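Local coordinates for phosphatidylinositol phosphate phosphatase (PDB 1I9Z), which removes the 5-phosphate from phosphatidylinositol 4,5-bisphosphate and soluble inositol polyphosphates through the catalytic domain of a fission-yeast synaptojanin-like protein, at residues S20-V25 and N316-D321; A39-E44 and E85-R90; E44-P49 and H306-A311; E121-S126 and F153-T158. One frame throughout, in Å; residues are numbered along the deposited sequence.

The four contacts show how chemistry follows position in a two-sheet, DNase I-like phosphatase domain. Contact 3 is buried: a tryptophan and two prolines settle helix 44-47 against the start of strand 309-320, with a single hydrogen bond across. Contact 1 pairs the far end of that strand with strand 20-33 in the same sheet, and at this surface backbone bonds do most of the work. Contact 2, also superficial, rests on van der Waals touches of methyl, sulfur and guanidinium face; it shares E44 with contact 3, and V88 meets L47 between them. Contact 4, partly buried, mixes backbone, hydroxyl and ring interactions. It abuts contact 1, where D157 meets V318 and V320, and Y155 packs on I317.

Contact 1: S20-V25 and N316-D321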
loop_
_atom_site.group_PDB
_atom_site.type_symbol
_atom_site.label_atom_id
_atom_site.label_comp_id
_atom_site.label_asym_id
_atom_site.label_seq_id
_atom_site.Cartn_x
_atom_site.Cartn_y
_atom_site.Cartn_z
ATOM N N SER A 20 -26.842 -0.686 7.622
ATOM C CA SER A 20 -25.444 -0.991 7.336
ATOM C C SER A 20 -25.077 -2.417 7.682
ATOM O O SER A 20 -25.563 -2.978 8.673
ATOM C CB SER A 20 -24.504 -0.117 8.168
ATOM O OG SER A 20 -24.889 1.220 8.142
ATOM N N GLU A 21 -24.179 -2.981 6.876
ATOM C CA GLU A 21 -23.638 -4.323 7.076
ATOM C C GLU A 21 -22.114 -4.102 7.045
ATOM O O GLU A 21 -21.625 -3.323 6.220
ATOM C CB GLU A 21 -24.005 -5.262 5.928
ATOM C CG GLU A 21 -25.474 -5.597 5.794
ATOM C CD GLU A 21 -25.816 -6.135 4.399
ATOM O OE1 GLU A 21 -26.128 -5.326 3.494
ATOM O OE2 GLU A 21 -25.760 -7.370 4.204
ATOM N N HIS A 22 -21.388 -4.784 7.926
ATOM C CA HIS A 22 -19.940 -4.674 7.993
ATOM C C HIS A 22 -19.345 -6.033 7.692
ATOM O O HIS A 22 -19.914 -7.050 8.080
ATOM C CB HIS A 22 -19.484 -4.186 9.367
ATOM C CG HIS A 22 -19.783 -2.742 9.618
ATOM N ND1 HIS A 22 -21.058 -2.271 9.859
ATOM C CD2 HIS A 22 -18.968 -1.661 9.683
ATOM C CE1 HIS A 22 -21.015 -0.967 10.067
ATOM N NE2 HIS A 22 -19.756 -0.572 9.964
ATOM N N LYS A 23 -18.226 -6.033 6.964
ATOM C CA LYS A 23 -17.501 -7.240 6.559
ATOM C C LYS A 23 -15.964 -6.916 6.661
ATOM O O LYS A 23 -15.578 -5.768 6.534
ATOM C CB LYS A 23 -17.894 -7.588 5.102
ATOM C CG LYS A 23 -17.091 -8.708 4.441
ATOM C CD LYS A 23 -17.646 -9.174 3.067
ATOM C CE LYS A 23 -16.525 -9.667 2.100
ATOM N NZ LYS A 23 -15.706 -10.852 2.549
ATOM N N ASN A 24 -15.128 -7.909 6.941
ATOM C CA ASN A 24 -13.680 -7.707 6.991
ATOM C C ASN A 24 -13.137 -8.305 5.677
ATOM O O ASN A 24 -13.500 -9.405 5.302
ATOM C CB ASN A 24 -13.036 -8.446 8.171
ATOM C CG ASN A 24 -12.589 -7.495 9.301
ATOM O OD1 ASN A 24 -12.943 -6.285 9.344
ATOM N ND2 ASN A 24 -11.811 -8.044 10.238
ATOM N N VAL A 25 -12.299 -7.561 4.982
ATOM C CA VAL A 25 -11.688 -8.045 3.746
ATOM C C VAL A 25 -10.180 -8.194 4.048
ATOM O O VAL A 25 -9.603 -7.281 4.632
ATOM C CB VAL A 25 -11.905 -7.002 2.615
ATOM C CG1 VAL A 25 -11.060 -7.368 1.368
ATOM C CG2 VAL A 25 -13.437 -6.961 2.246
ATOM N N ASN A 316 -12.013 -3.390 7.414
ATOM C CA ASN A 316 -13.426 -3.413 7.684
ATOM C C ASN A 316 -14.110 -2.592 6.621
ATOM O O ASN A 316 -13.778 -1.425 6.412
ATOM C CB ASN A 316 -13.732 -2.830 9.067
ATOM C CG ASN A 316 -15.218 -2.981 9.412
ATOM O OD1 ASN A 316 -16.000 -2.034 9.307
ATOM N ND2 ASN A 316 -15.618 -4.202 9.768
ATOM N N ILE A 317 -15.075 -3.226 5.975
ATOM C CA ILE A 317 -15.864 -2.688 4.869
ATOM C C ILE A 317 -17.306 -2.459 5.311
ATOM O O ILE A 317 -17.822 -3.221 6.109
ATOM C CB ILE A 317 -15.828 -3.744 3.658
ATOM C CG1 ILE A 317 -14.797 -3.270 2.648
ATOM C CG2 ILE A 317 -17.223 -3.978 2.959
ATOM C CD1 ILE A 317 -13.584 -2.782 3.258
ATOM N N VAL A 318 -17.932 -1.418 4.790
ATOM C CA VAL A 318 -19.336 -1.164 5.130
ATOM C C VAL A 318 -20.187 -1.076 3.883
ATOM O O VAL A 318 -19.811 -0.425 2.921
ATOM C CB VAL A 318 -19.508 0.155 5.899
ATOM C CG1 VAL A 318 -20.974 0.322 6.368
ATOM C CG2 VAL A 318 -18.541 0.167 7.084
ATOM N N LYS A 319 -21.340 -1.730 3.906
ATOM C CA LYS A 319 -22.252 -1.642 2.791
ATOM C C LYS A 319 -23.518 -0.977 3.372
ATOM O O LYS A 319 -24.176 -1.535 4.263
ATOM C CB LYS A 319 -22.563 -3.030 2.248
ATOM C CG LYS A 319 -23.599 -2.982 1.133
ATOM C CD LYS A 319 -23.929 -4.406 0.684
ATOM C CE LYS A 319 -25.004 -4.472 -0.410
ATOM N NZ LYS A 319 -25.112 -5.887 -0.897
ATOM N N VAL A 320 -23.827 0.207 2.865
ATOM C CA VAL A 320 -24.958 1.006 3.322
ATOM C C VAL A 320 -26.160 0.912 2.383
ATOM O O VAL A 320 -26.011 1.103 1.194
ATOM C CB VAL A 320 -24.570 2.495 3.402
ATOM C CG1 VAL A 320 -25.747 3.322 3.951
ATOM C CG2 VAL A 320 -23.325 2.677 4.300
ATOM N N ASP A 321 -27.341 0.602 2.924
ATOM C CA ASP A 321 -28.586 0.565 2.127
ATOM C C ASP A 321 -28.979 2.059 2.111
ATOM O O ASP A 321 -29.553 2.554 3.078
ATOM C CB ASP A 321 -29.637 -0.260 2.870
ATOM C CG ASP A 321 -30.936 -0.410 2.085
ATOM O OD1 ASP A 321 -31.333 0.548 1.386
ATOM O OD2 ASP A 321 -31.544 -1.497 2.190
HETATM O O HOH W 1 -26.521 -2.663 3.787
#
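K23 and I317 form a hydrogen-bonded pair of antiparallel strands, and the ladder is tight here: I317 N reaches K23 O at 2.7 Å, almost straight (172°), while K23 N returns a bond to I317 O. On the same side of the sheet V25 CG2 meets I317 CG1 at 4.0 Å, and both residues are buried against Y155 of the other sheet. E21 and K319 repeat the paired backbone bonds two residues along, K319 N lying 2.8 Å from E21 O, but their side chains run side by side along the exposed side, K319 resting on E156. E21 OE1 stays 4.5 Å from K319 NZ, beyond a salt bridge, and a water donates instead to both E21 OE1 and K319 O. The other side of the ladder carries H22, V318 and N316. With CG beside the backbone N (chi1 -72°), the imidazole of H22 lies along V318, whose CG1 sits over one face, 4.1 Å from the ring centroid. The amide of N316 is turned nearly into the ring plane and puts OD1 at the edge, 3.0 Å from H22 CD2. Beyond it, N316 ND2 gives N24 OD1 only a weak hydrogen bond of 3.4 Å. Such chemistry implies strands joined chiefly by backbone pairing, the water tying a carboxylate to a backbone carbonyl while the opposite charges may attract only at longer range.

Contact 2: A39-E44 and E85-R90; sequences ATTKLE and ESCVKR
A39 opens the contact by setting its methyl CB 4.0 Å from the sulfur of C87, a residue that faces the loop from helix 78-94; A39 also touches E83 and W84 of the same helix. The contact thereby lays the loop leading from strand 20-33 to helix 44-47 against helix 78-94, at the surface of the DNase I-like domain. At T40 the backbone takes over. Its carbonyl O lies 3.5 Å from C87 CB, and C87 SG rests against the T40 main chain, while the T40 side chain is directed away from the helix. There OG1 accepts from K42 N at 3.0 Å, closing an ST turn that bends the loop. T41 comes closest to C87 by CA position and turns a methyl to the helix: with OG1 lodged between the backbone N and carbonyl carbon (chi1 53°), CG2 projects over one face of the R90 guanidinium, 3.7 Å from NH1. That flat group is held from within the helix, since R90 NH2 donates to S86 OG at 2.9 Å, close to the guanidinium plane. K42, centre of an inverse gamma turn, leads the chain outward and offers its carbonyl O to Y303. L43, at the N-cap position of helix 44-47, then packs on L91, one turn on from C87. Across the contact itself the meeting is of methyl, sulfur and guanidinium face, which implies a fit by shape, without a directional bond between the segments to fix their spacing.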
loop_
_atom_site.group_PDB
_atom_site.type_symbol
_atom_site.label_atom_id
_atom_site.label_comp_id
_atom_site.label_asym_id
_atom_site.label_seq_id
_atom_site.Cartn_x
_atom_site.Cartn_y
_atom_site.Cartn_z
ATOM N N ALA A 39 10.852 -12.026 -15.261
ATOM C CA ALA A 39 9.591 -12.490 -14.737
ATOM C C ALA A 39 9.676 -13.979 -14.489
ATOM O O ALA A 39 10.286 -14.702 -15.282
ATOM C CB ALA A 39 8.492 -12.222 -15.753
ATOM N N THR A 40 9.047 -14.462 -13.421
ATOM C CA THR A 40 9.083 -15.911 -13.126
ATOM C C THR A 40 7.918 -16.193 -12.209
ATOM O O THR A 40 7.487 -15.290 -11.485
ATOM C CB THR A 40 10.428 -16.302 -12.415
ATOM O OG1 THR A 40 10.366 -17.684 -11.972
ATOM C CG2 THR A 40 10.696 -15.384 -11.183
ATOM N N THR A 41 7.392 -17.428 -12.217
ATOM C CA THR A 41 6.302 -17.780 -11.325
ATOM C C THR A 41 6.915 -18.336 -10.051
ATOM O O THR A 41 6.199 -18.716 -9.150
ATOM C CB THR A 41 5.428 -18.914 -11.908
ATOM O OG1 THR A 41 6.299 -20.003 -12.255
ATOM C CG2 THR A 41 4.740 -18.455 -13.193
ATOM N N LYS A 42 8.226 -18.384 -9.963
ATOM C CA LYS A 42 8.833 -18.962 -8.756
ATOM C C LYS A 42 8.904 -17.885 -7.660
ATOM O O LYS A 42 9.988 -17.474 -7.262
ATOM C CB LYS A 42 10.246 -19.490 -9.040
ATOM C CG LYS A 42 10.307 -20.565 -10.132
ATOM C CD LYS A 42 9.873 -21.880 -9.586
ATOM C CE LYS A 42 8.369 -22.027 -9.580
ATOM N NZ LYS A 42 7.975 -23.495 -9.454
ATOM N N LEU A 43 7.731 -17.543 -7.142
ATOM C CA LEU A 43 7.581 -16.512 -6.092
ATOM C C LEU A 43 6.800 -17.009 -4.908
ATOM O O LEU A 43 6.278 -16.223 -4.103
ATOM C CB LEU A 43 6.793 -15.346 -6.704
ATOM C CG LEU A 43 7.242 -14.812 -8.073
ATOM C CD1 LEU A 43 6.219 -13.783 -8.603
ATOM C CD2 LEU A 43 8.627 -14.126 -7.928
ATOM N N GLU A 44 6.636 -18.327 -4.780
ATOM C CA GLU A 44 5.784 -18.847 -3.697
ATOM C C GLU A 44 6.104 -18.307 -2.291
ATOM O O GLU A 44 5.196 -18.046 -1.497
ATOM C CB GLU A 44 5.882 -20.401 -3.671
ATOM C CG GLU A 44 5.939 -21.083 -5.090
ATOM C CD GLU A 44 7.167 -20.743 -6.033
ATOM O OE1 GLU A 44 8.400 -20.739 -5.666
ATOM O OE2 GLU A 44 6.844 -20.501 -7.229
ATOM N N GLU A 85 2.589 -9.757 -14.757
ATOM C CA GLU A 85 1.145 -9.937 -14.520
ATOM C C GLU A 85 0.724 -11.373 -14.772
ATOM O O GLU A 85 -0.074 -11.959 -14.024
ATOM C CB GLU A 85 0.274 -9.039 -15.452
ATOM C CG GLU A 85 0.504 -7.534 -15.164
ATOM C CD GLU A 85 -0.205 -6.607 -16.130
ATOM O OE1 GLU A 85 -0.934 -7.092 -17.019
ATOM O OE2 GLU A 85 -0.037 -5.383 -16.014
ATOM N N SER A 86 1.182 -11.902 -15.904
ATOM C CA SER A 86 0.806 -13.268 -16.236
ATOM C C SER A 86 1.375 -14.216 -15.179
ATOM O O SER A 86 0.709 -15.224 -14.812
ATOM C CB SER A 86 1.387 -13.627 -17.645
ATOM O OG SER A 86 1.304 -15.023 -17.846
ATOM N N CYS A 87 2.602 -13.948 -14.718
ATOM C CA CYS A 87 3.177 -14.843 -13.693
ATOM C C CYS A 87 2.410 -14.807 -12.375
ATOM O O CYS A 87 2.148 -15.843 -11.757
ATOM C CB CYS A 87 4.657 -14.548 -13.418
ATOM S SG CYS A 87 5.781 -14.995 -14.747
ATOM N N VAL A 88 2.066 -13.603 -11.900
ATOM C CA VAL A 88 1.325 -13.520 -10.657
ATOM C C VAL A 88 -0.052 -14.164 -10.780
ATOM O O VAL A 88 -0.498 -14.944 -9.894
ATOM C CB VAL A 88 1.192 -12.018 -10.229
ATOM C CG1 VAL A 88 0.315 -11.906 -8.997
ATOM C CG2 VAL A 88 2.575 -11.442 -9.989
ATOM N N LYS A 89 -0.745 -13.877 -11.881
ATOM C CA LYS A 89 -2.063 -14.443 -12.080
ATOM C C LYS A 89 -1.982 -15.982 -12.095
ATOM O O LYS A 89 -2.822 -16.652 -11.509
ATOM C CB LYS A 89 -2.638 -13.942 -13.420
ATOM C CG LYS A 89 -4.124 -14.281 -13.721
ATOM C CD LYS A 89 -4.570 -13.758 -15.165
ATOM C CE LYS A 89 -4.690 -12.155 -15.272
ATOM N NZ LYS A 89 -3.417 -11.248 -15.278
ATOM N N ARG A 90 -0.980 -16.532 -12.772
ATOM C CA ARG A 90 -0.881 -18.030 -12.848
ATOM C C ARG A 90 -0.666 -18.586 -11.440
ATOM O O ARG A 90 -1.237 -19.596 -11.023
ATOM C CB ARG A 90 0.291 -18.464 -13.715
ATOM C CG ARG A 90 -0.130 -19.237 -14.954
ATOM C CD ARG A 90 1.057 -19.544 -15.882
ATOM N NE ARG A 90 1.624 -18.300 -16.407
ATOM C CZ ARG A 90 2.894 -18.147 -16.789
ATOM N NH1 ARG A 90 3.742 -19.170 -16.705
ATOM N NH2 ARG A 90 3.324 -16.979 -17.241
#

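Contact 3: E44-P49 and H306-A311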
loop_
_atom_site.group_PDB
_atom_site.type_symbol
_atom_site.label_atom_id
_atom_site.label_comp_id
_atom_site.label_asym_id
_atom_site.label_seq_id
_atom_site.Cartn_x
_atom_site.Cartn_y
_atom_site.Cartn_z
ATOM N N GLU A 44 6.636 -18.327 -4.780
ATOM C CA GLU A 44 5.784 -18.847 -3.697
ATOM C C GLU A 44 6.104 -18.307 -2.291
ATOM O O GLU A 44 5.196 -18.046 -1.497
ATOM C CB GLU A 44 5.882 -20.401 -3.671
ATOM C CG GLU A 44 5.939 -21.083 -5.090
ATOM C CD GLU A 44 7.167 -20.743 -6.033
ATOM O OE1 GLU A 44 8.400 -20.739 -5.666
ATOM O OE2 GLU A 44 6.844 -20.501 -7.229
ATOM N N ASN A 45 7.381 -18.227 -1.985
ATOM C CA ASN A 45 7.857 -17.774 -0.656
ATOM C C ASN A 45 7.465 -16.334 -0.397
ATOM O O ASN A 45 7.327 -15.894 0.762
ATOM C CB ASN A 45 9.388 -17.936 -0.569
ATOM C CG ASN A 45 9.807 -19.427 -0.492
ATOM O OD1 ASN A 45 10.993 -19.794 -0.727
ATOM N ND2 ASN A 45 8.818 -20.305 -0.157
ATOM N N TRP A 46 7.257 -15.605 -1.482
ATOM C CA TRP A 46 6.892 -14.197 -1.333
ATOM C C TRP A 46 5.381 -13.928 -1.214
ATOM O O TRP A 46 4.897 -13.229 -0.319
ATOM C CB TRP A 46 7.547 -13.417 -2.496
ATOM C CG TRP A 46 7.158 -11.922 -2.573
ATOM C CD1 TRP A 46 7.037 -11.037 -1.532
ATOM C CD2 TRP A 46 6.930 -11.172 -3.764
ATOM N NE1 TRP A 46 6.768 -9.753 -2.013
ATOM C CE2 TRP A 46 6.702 -9.809 -3.382
ATOM C CE3 TRP A 46 6.914 -11.514 -5.137
ATOM C CZ2 TRP A 46 6.452 -8.814 -4.312
ATOM C CZ3 TRP A 46 6.674 -10.559 -6.068
ATOM C CH2 TRP A 46 6.446 -9.187 -5.678
ATOM N N LEU A 47 4.624 -14.506 -2.141
ATOM C CA LEU A 47 3.196 -14.304 -2.167
ATOM C C LEU A 47 2.366 -15.229 -1.282
ATOM O O LEU A 47 1.226 -14.875 -0.944
ATOM C CB LEU A 47 2.714 -14.371 -3.638
ATOM C CG LEU A 47 2.570 -13.047 -4.454
ATOM C CD1 LEU A 47 3.354 -11.843 -3.877
ATOM C CD2 LEU A 47 2.884 -13.264 -5.926
ATOM N N PHE A 48 2.902 -16.408 -0.904
ATOM C CA PHE A 48 2.132 -17.322 -0.001
ATOM C C PHE A 48 3.096 -17.666 1.150
ATOM O O PHE A 48 3.406 -18.838 1.415
ATOM C CB PHE A 48 1.768 -18.577 -0.786
ATOM C CG PHE A 48 1.081 -18.267 -2.085
ATOM C CD1 PHE A 48 1.535 -18.818 -3.270
ATOM C CD2 PHE A 48 -0.071 -17.486 -2.084
ATOM C CE1 PHE A 48 0.812 -18.591 -4.484
ATOM C CE2 PHE A 48 -0.792 -17.246 -3.250
ATOM C CZ PHE A 48 -0.344 -17.802 -4.452
ATOM N N PRO A 49 3.592 -16.636 1.829
ATOM C CA PRO A 49 4.548 -16.820 2.923
ATOM C C PRO A 49 4.052 -17.439 4.175
ATOM O O PRO A 49 4.839 -18.073 4.909
ATOM C CB PRO A 49 5.015 -15.405 3.199
ATOM C CG PRO A 49 3.658 -14.658 3.105
ATOM C CD PRO A 49 3.106 -15.235 1.790
ATOM N N HIS A 306 17.765 -6.515 -4.019
ATOM C CA HIS A 306 16.859 -6.238 -2.888
ATOM C C HIS A 306 16.084 -7.501 -2.545
ATOM O O HIS A 306 15.834 -8.348 -3.421
ATOM C CB HIS A 306 15.735 -5.241 -3.222
ATOM C CG HIS A 306 16.210 -3.854 -3.466
ATOM N ND1 HIS A 306 15.757 -2.767 -2.736
ATOM C CD2 HIS A 306 17.028 -3.358 -4.419
ATOM C CE1 HIS A 306 16.274 -1.657 -3.247
ATOM N NE2 HIS A 306 17.050 -1.990 -4.275
ATOM N N ARG A 307 15.691 -7.644 -1.281
ATOM C CA ARG A 307 14.718 -8.717 -0.933
ATOM C C ARG A 307 13.347 -8.136 -1.062
ATOM O O ARG A 307 13.165 -6.924 -0.839
ATOM C CB ARG A 307 14.806 -9.154 0.527
ATOM C CG ARG A 307 16.138 -9.805 0.855
ATOM C CD ARG A 307 16.067 -11.402 0.502
ATOM N NE ARG A 307 17.393 -11.895 0.818
ATOM C CZ ARG A 307 18.428 -11.936 -0.005
ATOM N NH1 ARG A 307 18.351 -11.595 -1.307
ATOM N NH2 ARG A 307 19.649 -12.127 0.535
ATOM N N PRO A 308 12.352 -8.951 -1.463
ATOM C CA PRO A 308 10.972 -8.519 -1.587
ATOM C C PRO A 308 10.398 -8.480 -0.159
ATOM O O PRO A 308 10.973 -9.119 0.779
ATOM C CB PRO A 308 10.290 -9.632 -2.456
ATOM C CG PRO A 308 11.146 -10.848 -2.218
ATOM C CD PRO A 308 12.552 -10.382 -1.808
ATOM N N ILE A 309 9.309 -7.726 0.023
ATOM C CA ILE A 309 8.655 -7.644 1.345
ATOM C C ILE A 309 7.132 -7.736 1.162
ATOM O O ILE A 309 6.606 -7.687 0.021
ATOM C CB ILE A 309 8.953 -6.293 2.064
ATOM C CG1 ILE A 309 8.520 -5.118 1.186
ATOM C CG2 ILE A 309 10.443 -6.178 2.347
ATOM C CD1 ILE A 309 8.478 -3.728 1.941
ATOM N N TYR A 310 6.411 -7.958 2.258
ATOM C CA TYR A 310 4.961 -7.936 2.183
ATOM C C TYR A 310 4.389 -7.488 3.522
ATOM O O TYR A 310 5.096 -7.507 4.557
ATOM C CB TYR A 310 4.357 -9.314 1.788
ATOM C CG TYR A 310 4.497 -10.366 2.883
ATOM C CD1 TYR A 310 3.499 -10.514 3.854
ATOM C CD2 TYR A 310 5.639 -11.124 2.986
ATOM C CE1 TYR A 310 3.638 -11.428 4.910
ATOM C CE2 TYR A 310 5.816 -12.029 4.070
ATOM C CZ TYR A 310 4.822 -12.177 4.997
ATOM O OH TYR A 310 4.961 -13.118 6.003
ATOM N N ALA A 311 3.115 -7.104 3.504
ATOM C CA ALA A 311 2.415 -6.749 4.728
ATOM C C ALA A 311 1.003 -7.288 4.530
ATOM O O ALA A 311 0.522 -7.372 3.368
ATOM C CB ALA A 311 2.383 -5.189 4.922
#
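W46 reaches from helix 44-47 to P308 and I309 by an indole that leaves CB with CG anti to the backbone N (chi1 175°). From CG onward the five-membered ring slides beneath P308: CD1 lies 3.7 Å from P308 CB, and that carbon stands over the ring face, 3.5 Å from its centroid, in a CH-pi contact. L47 CD1 covers the opposite face, leaving the indole sandwiched between proline and leucine. At the pyrrole edge NE1 donates to I309 O at 2.9 Å; the oxygen lies in the indole plane, although the donor sits above the carbonyl plane. Y32 of strand 20-33 meets the tryptophan edge-to-face. A second CH-pi contact follows three residues on, past the end of the helix, where P49 CG lies over the face of the Y310 ring, 3.3 Å from CZ. Here strand 309-320 enters the core of the DNase I-like fold, and P308 has its side chain about 13 Å from the bound calcium ion. The buried W46 O finds no partner in the model. For the buried W46, P308 and Y310, this chemistry implies an interface fitted by ring faces and keyed in position by a single polar bond.

Contact 4: E121-S126 and F153-T158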
loop_
_atom_site.group_PDB
_atom_site.type_symbol
_atom_site.label_atom_id
_atom_site.label_comp_id
_atom_site.label_asym_id
_atom_site.label_seq_id
_atom_site.Cartn_x
_atom_site.Cartn_y
_atom_site.Cartn_z
ATOM N N GLU A 121 -12.635 -13.495 -7.742
ATOM C CA GLU A 121 -13.793 -13.170 -8.610
ATOM C C GLU A 121 -15.026 -12.809 -7.788
ATOM O O GLU A 121 -15.813 -11.931 -8.157
ATOM C CB GLU A 121 -14.133 -14.359 -9.530
ATOM C CG GLU A 121 -13.108 -14.527 -10.611
ATOM C CD GLU A 121 -13.591 -15.359 -11.834
ATOM O OE1 GLU A 121 -14.811 -15.399 -12.093
ATOM O OE2 GLU A 121 -12.725 -15.941 -12.546
ATOM N N SER A 122 -15.183 -13.472 -6.640
ATOM C CA SER A 122 -16.330 -13.209 -5.771
ATOM C C SER A 122 -16.354 -11.797 -5.197
ATOM O O SER A 122 -17.389 -11.332 -4.752
ATOM C CB SER A 122 -16.360 -14.230 -4.637
ATOM O OG SER A 122 -15.152 -14.208 -3.888
ATOM N N CYS A 123 -15.222 -11.096 -5.203
ATOM C CA CYS A 123 -15.208 -9.732 -4.680
ATOM C C CYS A 123 -15.654 -8.741 -5.738
ATOM O O CYS A 123 -16.047 -7.614 -5.439
ATOM C CB CYS A 123 -13.767 -9.311 -4.257
ATOM S SG CYS A 123 -13.174 -10.167 -2.833
ATOM N N LEU A 124 -15.551 -9.132 -7.000
ATOM C CA LEU A 124 -15.861 -8.171 -8.058
ATOM C C LEU A 124 -17.157 -7.365 -7.989
ATOM O O LEU A 124 -17.150 -6.158 -8.242
ATOM C CB LEU A 124 -15.766 -8.849 -9.419
ATOM C CG LEU A 124 -14.436 -8.821 -10.126
ATOM C CD1 LEU A 124 -14.680 -9.408 -11.537
ATOM C CD2 LEU A 124 -13.899 -7.380 -10.207
ATOM N N PRO A 125 -18.291 -8.000 -7.647
ATOM C CA PRO A 125 -19.537 -7.224 -7.586
ATOM C C PRO A 125 -19.493 -6.078 -6.599
ATOM O O PRO A 125 -20.237 -5.120 -6.751
ATOM C CB PRO A 125 -20.581 -8.269 -7.187
ATOM C CG PRO A 125 -20.046 -9.541 -7.771
ATOM C CD PRO A 125 -18.555 -9.444 -7.475
ATOM N N SER A 126 -18.593 -6.161 -5.617
ATOM C CA SER A 126 -18.490 -5.146 -4.568
ATOM C C SER A 126 -17.569 -4.015 -4.956
ATOM O O SER A 126 -17.630 -2.958 -4.360
ATOM C CB SER A 126 -17.904 -5.752 -3.265
ATOM O OG SER A 126 -18.754 -6.699 -2.645
ATOM N N PHE A 153 -10.227 2.466 -5.395
ATOM C CA PHE A 153 -11.506 1.871 -5.731
ATOM C C PHE A 153 -12.384 1.859 -4.470
ATOM O O PHE A 153 -11.896 2.040 -3.323
ATOM C CB PHE A 153 -11.328 0.430 -6.303
ATOM C CG PHE A 153 -10.635 -0.557 -5.381
ATOM C CD1 PHE A 153 -11.361 -1.283 -4.450
ATOM C CD2 PHE A 153 -9.244 -0.744 -5.439
ATOM C CE1 PHE A 153 -10.730 -2.191 -3.575
ATOM C CE2 PHE A 153 -8.583 -1.643 -4.583
ATOM C CZ PHE A 153 -9.311 -2.375 -3.647
ATOM N N ASP A 154 -13.676 1.648 -4.673
ATOM C CA ASP A 154 -14.543 1.546 -3.504
ATOM C C ASP A 154 -14.860 0.073 -3.412
ATOM O O ASP A 154 -15.020 -0.597 -4.451
ATOM C CB ASP A 154 -15.826 2.357 -3.713
ATOM C CG ASP A 154 -15.555 3.786 -3.756
ATOM O OD1 ASP A 154 -14.955 4.268 -2.783
ATOM O OD2 ASP A 154 -15.893 4.467 -4.738
ATOM N N TYR A 155 -14.884 -0.442 -2.182
ATOM C CA TYR A 155 -15.279 -1.824 -1.906
ATOM C C TYR A 155 -16.573 -1.573 -1.089
ATOM O O TYR A 155 -16.557 -1.141 0.084
ATOM C CB TYR A 155 -14.215 -2.597 -1.144
ATOM C CG TYR A 155 -14.542 -4.073 -1.065
ATOM C CD1 TYR A 155 -13.730 -5.016 -1.702
ATOM C CD2 TYR A 155 -15.657 -4.534 -0.350
ATOM C CE1 TYR A 155 -13.997 -6.354 -1.634
ATOM C CE2 TYR A 155 -15.950 -5.911 -0.274
ATOM C CZ TYR A 155 -15.115 -6.804 -0.923
ATOM O OH TYR A 155 -15.366 -8.143 -0.909
ATOM N N GLU A 156 -17.696 -1.848 -1.755
ATOM C CA GLU A 156 -19.002 -1.480 -1.208
ATOM C C GLU A 156 -18.889 0.032 -0.954
ATOM O O GLU A 156 -18.492 0.761 -1.863
ATOM C CB GLU A 156 -19.335 -2.279 0.055
ATOM C CG GLU A 156 -19.564 -3.767 -0.194
ATOM C CD GLU A 156 -20.723 -4.144 -1.165
ATOM O OE1 GLU A 156 -21.557 -3.316 -1.561
ATOM O OE2 GLU A 156 -20.769 -5.321 -1.544
ATOM N N ASP A 157 -19.192 0.529 0.253
ATOM C CA ASP A 157 -19.104 1.964 0.456
ATOM C C ASP A 157 -17.832 2.417 1.182
ATOM O O ASP A 157 -17.806 3.483 1.805
ATOM C CB ASP A 157 -20.326 2.473 1.222
ATOM C CG ASP A 157 -21.631 2.258 0.444
ATOM O OD1 ASP A 157 -22.253 1.204 0.566
ATOM O OD2 ASP A 157 -22.005 3.155 -0.316
ATOM N N THR A 158 -16.781 1.618 1.103
ATOM C CA THR A 158 -15.534 1.976 1.769
ATOM C C THR A 158 -14.506 2.290 0.679
ATOM O O THR A 158 -14.370 1.475 -0.230
ATOM C CB THR A 158 -15.055 0.778 2.621
ATOM O OG1 THR A 158 -16.008 0.555 3.697
ATOM C CG2 THR A 158 -13.663 1.088 3.216
HETATM O O HOH W 2 -18.434 -0.174 -4.333
#
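Hydrogen bonds join S126 and E156 twice. The backbone N of E156 gives a nearly straight bond (172°) to S126 O at 2.8 Å. S126 OG donates to E156 OE2 at 2.7 Å, reaching the oxygen from above the carboxylate plane; the glutamate chain, bent at chi2 (-60°), folds back to present that oxygen. A water lies between the S126 and E156 carbonyl oxygens, 2.9 Å from S126 O. Two backbone features bring these residues together: Y155 to T158 is a type II' turn closing the beta hairpin of strands 147-155 and 158-166, while S126 ends a 3-10 segment that carries the chain from strand 113-120 of one sheet to strand 127-136 of the other. The contact therefore sits where the two layers of the DNase I-like sandwich are connected. Ring contacts centre on Y155. Over one face comes S126 CB, 3.8 Å from the centroid, making a CH-pi contact beside the serine's own hydroxyl bond. At the ring edge C123 SG makes a sulfur-aromatic contact, 5.3 Å from the centroid. Separately, C123 CB touches Y155 CE1 at 4.0 Å. I127 of strand 127-136 also packs against this tyrosine.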